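Ringhalexin (Hemachatus haemachatus, PDB 4ZQY) inhibits activation of coagulation factor X by factor VIIa in the extrinsic tenase complex, acting as an anticoagulant three-finger toxin with weak irreversible neurotoxicity. Local coordinates at residues F25-K30 with A51-D56; L4-I9 with V38-A43. All blocks are in the same frame, centred on the assembly; numbering follows the deposited sequence.

Contact 1 (F25-K30 with A51-D56)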
loop_
_atom_site.group_PDB
_atom_site.type_symbol
_atom_site.label_atom_id
_atom_site.label_comp_id
_atom_site.label_asym_id
_atom_site.label_seq_id
_atom_site.Cartn_x
_atom_site.Cartn_y
_atom_site.Cartn_z
ATOM N N PHE A 25 -4.490 -10.138 1.242
ATOM C CA PHE A 25 -3.436 -9.194 1.580
ATOM C C PHE A 25 -2.104 -9.672 1.018
ATOM O O PHE A 25 -1.952 -10.842 0.675
ATOM C CB PHE A 25 -3.323 -8.984 3.087
ATOM C CG PHE A 25 -2.770 -10.157 3.815
ATOM C CD1 PHE A 25 -1.401 -10.306 3.969
ATOM C CD2 PHE A 25 -3.608 -11.106 4.352
ATOM C CE1 PHE A 25 -0.885 -11.384 4.630
ATOM C CE2 PHE A 25 -3.093 -12.189 5.019
ATOM C CZ PHE A 25 -1.732 -12.327 5.156
ATOM N N LYS A 26 -1.138 -8.760 0.966
ATOM C CA LYS A 26 0.245 -9.103 0.666
ATOM C C LYS A 26 1.209 -8.311 1.546
ATOM O O LYS A 26 1.164 -7.088 1.582
ATOM C CB LYS A 26 0.587 -8.865 -0.801
ATOM C CG LYS A 26 1.992 -9.359 -1.109
ATOM C CD LYS A 26 2.402 -9.240 -2.559
ATOM C CE LYS A 26 2.803 -7.814 -2.895
ATOM N NZ LYS A 26 3.443 -7.704 -4.235
ATOM N N LYS A 27 2.092 -9.018 2.240
ATOM C CA LYS A 27 3.026 -8.389 3.159
ATOM C C LYS A 27 4.476 -8.516 2.658
ATOM O O LYS A 27 4.920 -9.596 2.285
ATOM C CB LYS A 27 2.879 -9.049 4.537
ATOM C CG LYS A 27 3.251 -8.217 5.741
ATOM C CD LYS A 27 2.911 -8.940 7.060
ATOM C CE LYS A 27 1.392 -8.940 7.327
ATOM N NZ LYS A 27 0.992 -9.587 8.618
ATOM N N PHE A 28 5.203 -7.402 2.620
ATOM C CA PHE A 28 6.592 -7.427 2.159
ATOM C C PHE A 28 7.423 -6.335 2.839
ATOM O O PHE A 28 6.879 -5.312 3.249
ATOM C CB PHE A 28 6.645 -7.309 0.628
ATOM C CG PHE A 28 5.986 -6.083 0.073
ATOM C CD1 PHE A 28 4.617 -6.044 -0.142
ATOM C CD2 PHE A 28 6.748 -4.992 -0.297
ATOM C CE1 PHE A 28 4.017 -4.920 -0.666
ATOM C CE2 PHE A 28 6.155 -3.861 -0.824
ATOM C CZ PHE A 28 4.788 -3.824 -1.012
ATOM N N PRO A 29 8.742 -6.561 2.986
ATOM C CA PRO A 29 9.573 -5.621 3.752
ATOM C C PRO A 29 9.890 -4.343 2.986
ATOM O O PRO A 29 9.793 -4.369 1.760
ATOM C CB PRO A 29 10.849 -6.422 4.007
ATOM C CG PRO A 29 10.904 -7.368 2.860
ATOM C CD PRO A 29 9.498 -7.753 2.578
ATOM N N LYS A 30 10.360 -3.293 3.667
ATOM C CA LYS A 30 10.493 -2.003 2.993
ATOM C C LYS A 30 11.839 -1.676 2.355
ATOM O O LYS A 30 11.871 -1.097 1.266
ATOM C CB LYS A 30 10.196 -0.871 4.008
ATOM C CG LYS A 30 8.750 -0.361 4.100
ATOM C CD LYS A 30 8.546 0.816 5.112
ATOM C CE LYS A 30 9.017 2.204 4.644
ATOM N NZ LYS A 30 8.375 2.739 3.406
ATOM N N ALA A 51 6.637 -2.137 11.501
ATOM C CA ALA A 51 7.726 -1.161 11.317
ATOM C C ALA A 51 8.213 -0.999 9.880
ATOM O O ALA A 51 7.858 -0.028 9.203
ATOM C CB ALA A 51 8.891 -1.512 12.218
ATOM N N GLN A 52 8.995 -1.967 9.410
ATOM C CA GLN A 52 9.566 -1.856 8.076
ATOM C C GLN A 52 8.837 -2.795 7.159
ATOM O O GLN A 52 9.452 -3.627 6.498
ATOM C CB GLN A 52 11.071 -2.128 8.102
ATOM C CG GLN A 52 11.960 -1.088 8.713
ATOM C CD GLN A 52 12.558 -0.190 7.658
ATOM O OE1 GLN A 52 13.083 -0.656 6.649
ATOM N NE2 GLN A 52 12.531 1.111 7.913
ATOM N N VAL A 53 7.521 -2.637 7.088
ATOM C CA VAL A 53 6.705 -3.509 6.268
ATOM C C VAL A 53 5.569 -2.744 5.593
ATOM O O VAL A 53 4.950 -1.879 6.213
ATOM C CB VAL A 53 6.083 -4.641 7.146
ATOM C CG1 VAL A 53 4.978 -5.348 6.403
ATOM C CG2 VAL A 53 7.140 -5.640 7.625
ATOM N N TYR A 54 5.317 -3.048 4.319
ATOM C CA TYR A 54 4.093 -2.635 3.631
ATOM C C TYR A 54 3.069 -3.779 3.647
ATOM O O TYR A 54 3.461 -4.947 3.648
ATOM C CB TYR A 54 4.358 -2.263 2.169
ATOM C CG TYR A 54 5.271 -1.083 1.915
ATOM C CD1 TYR A 54 4.823 0.214 2.103
ATOM C CD2 TYR A 54 6.545 -1.262 1.381
ATOM C CE1 TYR A 54 5.642 1.295 1.849
ATOM C CE2 TYR A 54 7.360 -0.184 1.107
ATOM C CZ TYR A 54 6.901 1.094 1.344
ATOM O OH TYR A 54 7.695 2.191 1.094
ATOM N N VAL A 55 1.771 -3.458 3.682
ATOM C CA VAL A 55 0.740 -4.487 3.475
ATOM C C VAL A 55 -0.172 -3.988 2.357
ATOM O O VAL A 55 -0.683 -2.874 2.383
ATOM C CB VAL A 55 -0.075 -4.875 4.764
ATOM C CG1 VAL A 55 0.817 -4.848 5.990
ATOM C CG2 VAL A 55 -1.280 -3.997 4.974
ATOM N N ASP A 56 -0.295 -4.791 1.317
ATOM C CA ASP A 56 -1.269 -4.514 0.288
ATOM C C ASP A 56 -2.535 -5.154 0.792
ATOM O O ASP A 56 -2.498 -6.206 1.421
ATOM C CB ASP A 56 -0.895 -5.122 -1.064
ATOM C CG ASP A 56 0.386 -4.549 -1.624
ATOM O OD1 ASP A 56 0.898 -3.577 -1.037
ATOM O OD2 ASP A 56 0.873 -5.057 -2.658
#
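K26 O accepts the backbone N-H of D56 at 2.7 Å, and K26 N returns a bond to D56 O at 2.9 Å, which makes this a hydrogen-bonded antiparallel pair. F28 and Y54 form the next such pair, with Y54 N 3.0 Å from F28 O. Between them K27 lies opposite V55 as a non-hydrogen-bonded pair. The short strand axes run at 164° to each other, as expected for neighbouring antiparallel strands.

K26, F28, Y54 and D56 share one face of the sheet. F28 places CG between its own N and carbonyl carbon (chi1 58°), which carries the ring across toward the partner strand. There Y54 CB sits over one ring face, 3.9 Å from the centroid, as a CH-pi contact, and D56 OD1 meets CE1 at the edge, 3.4 Å from it. The two aromatic planes are inclined by 37°. On the Y54 ring, K30 CG covers a face, 3.7 Å from the centroid. K26 runs alongside D56, but its NZ stays 4.0 Å from D56 OD2, beyond a salt bridge; K26 NZ bonds instead to R65 O, and D56 OD1 to T13 OG1 of the second subunit. On the reverse face the K27 methylenes pass V53 CG1.

V55 and D56 also ladder with a strand of the second subunit, so the central sheet of the three-finger fold continues across the dimer interface.

Contact 2 (L4-I9 with V38-A43)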
loop_
_atom_site.group_PDB
_atom_site.type_symbol
_atom_site.label_atom_id
_atom_site.label_comp_id
_atom_site.label_asym_id
_atom_site.label_seq_id
_atom_site.Cartn_x
_atom_site.Cartn_y
_atom_site.Cartn_z
ATOM N N LEU A 4 -4.241 -15.355 -3.318
ATOM C CA LEU A 4 -3.025 -16.025 -3.718
ATOM C C LEU A 4 -2.233 -16.351 -2.475
ATOM O O LEU A 4 -2.248 -15.593 -1.504
ATOM C CB LEU A 4 -2.215 -15.149 -4.658
ATOM C CG LEU A 4 -2.862 -14.854 -6.003
ATOM C CD1 LEU A 4 -1.972 -13.910 -6.785
ATOM C CD2 LEU A 4 -3.056 -16.158 -6.753
ATOM N N SER A 5 -1.545 -17.485 -2.499
ATOM C CA SER A 5 -0.683 -17.856 -1.391
ATOM C C SER A 5 0.749 -17.587 -1.813
ATOM O O SER A 5 1.600 -17.232 -0.994
ATOM C CB SER A 5 -0.873 -19.321 -1.046
ATOM O OG SER A 5 -2.236 -19.541 -0.736
ATOM N N ASP A 6 0.997 -17.788 -3.107
ATOM C CA ASP A 6 2.290 -17.521 -3.706
ATOM C C ASP A 6 2.015 -17.069 -5.136
ATOM O O ASP A 6 0.996 -17.444 -5.723
ATOM C CB ASP A 6 3.209 -18.739 -3.658
ATOM C CG ASP A 6 4.655 -18.371 -3.938
ATOM O OD1 ASP A 6 5.313 -17.851 -3.012
ATOM O OD2 ASP A 6 5.128 -18.577 -5.079
ATOM N N TYR A 7 2.930 -16.278 -5.698
ATOM C CA TYR A 7 2.863 -15.898 -7.101
ATOM C C TYR A 7 4.268 -15.708 -7.683
ATOM O O TYR A 7 5.138 -15.142 -7.023
ATOM C CB TYR A 7 1.984 -14.644 -7.245
ATOM C CG TYR A 7 1.823 -14.041 -8.632
ATOM C CD1 TYR A 7 0.952 -14.597 -9.557
ATOM C CD2 TYR A 7 2.515 -12.894 -8.996
ATOM C CE1 TYR A 7 0.784 -14.037 -10.808
ATOM C CE2 TYR A 7 2.356 -12.327 -10.245
ATOM C CZ TYR A 7 1.492 -12.901 -11.147
ATOM O OH TYR A 7 1.328 -12.333 -12.393
ATOM N N SER A 8 4.487 -16.210 -8.899
ATOM C CA SER A 8 5.760 -16.033 -9.615
ATOM C C SER A 8 5.523 -16.031 -11.121
ATOM O O SER A 8 4.402 -15.732 -11.530
ATOM C CB SER A 8 6.785 -17.101 -9.233
ATOM O OG SER A 8 6.373 -18.387 -9.667
ATOM N N ILE A 9 6.575 -16.321 -11.911
ATOM C CA ILE A 9 6.533 -16.513 -13.391
ATOM C C ILE A 9 5.115 -16.488 -13.944
ATOM O O ILE A 9 4.544 -15.421 -14.158
ATOM C CB ILE A 9 7.330 -17.795 -13.858
ATOM C CG1 ILE A 9 7.228 -18.943 -12.851
ATOM C CG2 ILE A 9 8.805 -17.488 -14.046
ATOM C CD1 ILE A 9 6.286 -20.034 -13.242
ATOM N N VAL A 38 8.000 -12.661 1.000
ATOM C CA VAL A 38 6.708 -12.030 0.763
ATOM C C VAL A 38 5.630 -12.900 1.409
ATOM O O VAL A 38 5.665 -14.123 1.281
ATOM C CB VAL A 38 6.430 -11.843 -0.732
ATOM C CG1 VAL A 38 5.030 -11.314 -0.933
ATOM C CG2 VAL A 38 7.434 -10.867 -1.333
ATOM N N ILE A 39 4.703 -12.267 2.132
ATOM C CA ILE A 39 3.581 -12.968 2.769
ATOM C C ILE A 39 2.210 -12.651 2.164
ATOM O O ILE A 39 1.828 -11.492 2.064
ATOM C CB ILE A 39 3.516 -12.629 4.268
ATOM C CG1 ILE A 39 4.830 -13.009 4.937
ATOM C CG2 ILE A 39 2.379 -13.368 4.951
ATOM C CD1 ILE A 39 5.203 -14.455 4.718
ATOM N N ARG A 40 1.460 -13.692 1.812
ATOM C CA ARG A 40 0.118 -13.550 1.256
ATOM C C ARG A 40 -0.899 -14.403 1.990
ATOM O O ARG A 40 -0.550 -15.375 2.655
ATOM C CB ARG A 40 0.102 -13.939 -0.227
ATOM C CG ARG A 40 0.889 -13.029 -1.165
ATOM C CD ARG A 40 0.729 -13.490 -2.605
ATOM N NE ARG A 40 1.497 -12.695 -3.554
ATOM C CZ ARG A 40 2.787 -12.879 -3.818
ATOM N NH1 ARG A 40 3.468 -13.797 -3.145
ATOM N NH2 ARG A 40 3.406 -12.111 -4.716
ATOM N N GLY A 41 -2.161 -14.003 1.887
ATOM C CA GLY A 41 -3.239 -14.741 2.501
ATOM C C GLY A 41 -4.562 -14.015 2.498
ATOM O O GLY A 41 -4.724 -12.999 1.827
ATOM N N CYS A 42 -5.526 -14.598 3.205
ATOM C CA CYS A 42 -6.874 -14.053 3.320
ATOM C C CYS A 42 -6.971 -13.223 4.593
ATOM O O CYS A 42 -6.177 -13.394 5.509
ATOM C CB CYS A 42 -7.914 -15.176 3.333
ATOM S SG CYS A 42 -7.921 -16.210 1.850
ATOM N N ALA A 43 -7.957 -12.335 4.652
ATOM C CA ALA A 43 -8.159 -11.478 5.815
ATOM C C ALA A 43 -9.609 -11.016 5.937
ATOM O O ALA A 43 -10.306 -10.844 4.934
ATOM C CB ALA A 43 -7.242 -10.282 5.743
#
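The contact of L4-I9 with V38-A43 is carried mainly by one side chain, R40, which reaches from an outer strand of the three-stranded sheet onto the hairpin of the first finger. No hydrogen bond joins the two segments, and only 233 Å² is buried, about half of it by R40. The backbones come closest at S5 and R40, whose CA atoms are 5.1 Å apart.

R40 leaves the strand toward the hairpin and is extended from CG to NE (chi2 -177°, chi3 -178°), and this straight shaft takes its methylenes along the L4 backbone: CB lies by L4 O, and CD is 4.0 Å from L4 CB. The guanidinium then lies against the backbone at D6 and Y7. Y7 N is 3.6 Å above its plane on one side and V38 CG1 as far above the other, both offset toward the rim, while S5 O lies toward its edge without bonding to it.

The receiving strand turns a corner here: S5 and D6 both face T13, a classic beta bulge in the two-stranded sheet of this three-finger toxin. The carbonyl oxygens of L4 and S5 both lie near R40 CB, consistent with this turn.

Y7 CB packs 3.9 Å from R40 NH2, which lies near the plane of the Y7 ring at its edge, so there is no cation-pi geometry. D6 OD1 is 4.5 Å from R40 NH1, too far for a salt bridge. R40 NE bonds to N64 O and NH2 weakly to R65 O, both in the C-terminal tail, while N64 OD1 also accepts L4 N.

In the fold
From the N terminus, 4-9 comes first, then 25-30, 38-43 and 51-56, so the two contacts alternate along the chain and their loops cross. Contact 2 closes a loop that takes in strands 12-16 and 23-29, linking the two-stranded sheet of the first finger to strand 39-43. Contact 1 closes an overlapping loop, which includes strand 39-43, and adds strand 53-58 on the other side of 23-29. Their centres are 12 Å apart, and they meet directly: F25 N is 2.9 Å from G41 O, a probable hydrogen bond, and K26 packs on V38. Strand 23-29 is thus the middle member, with 39-43 and 53-58 flanking it.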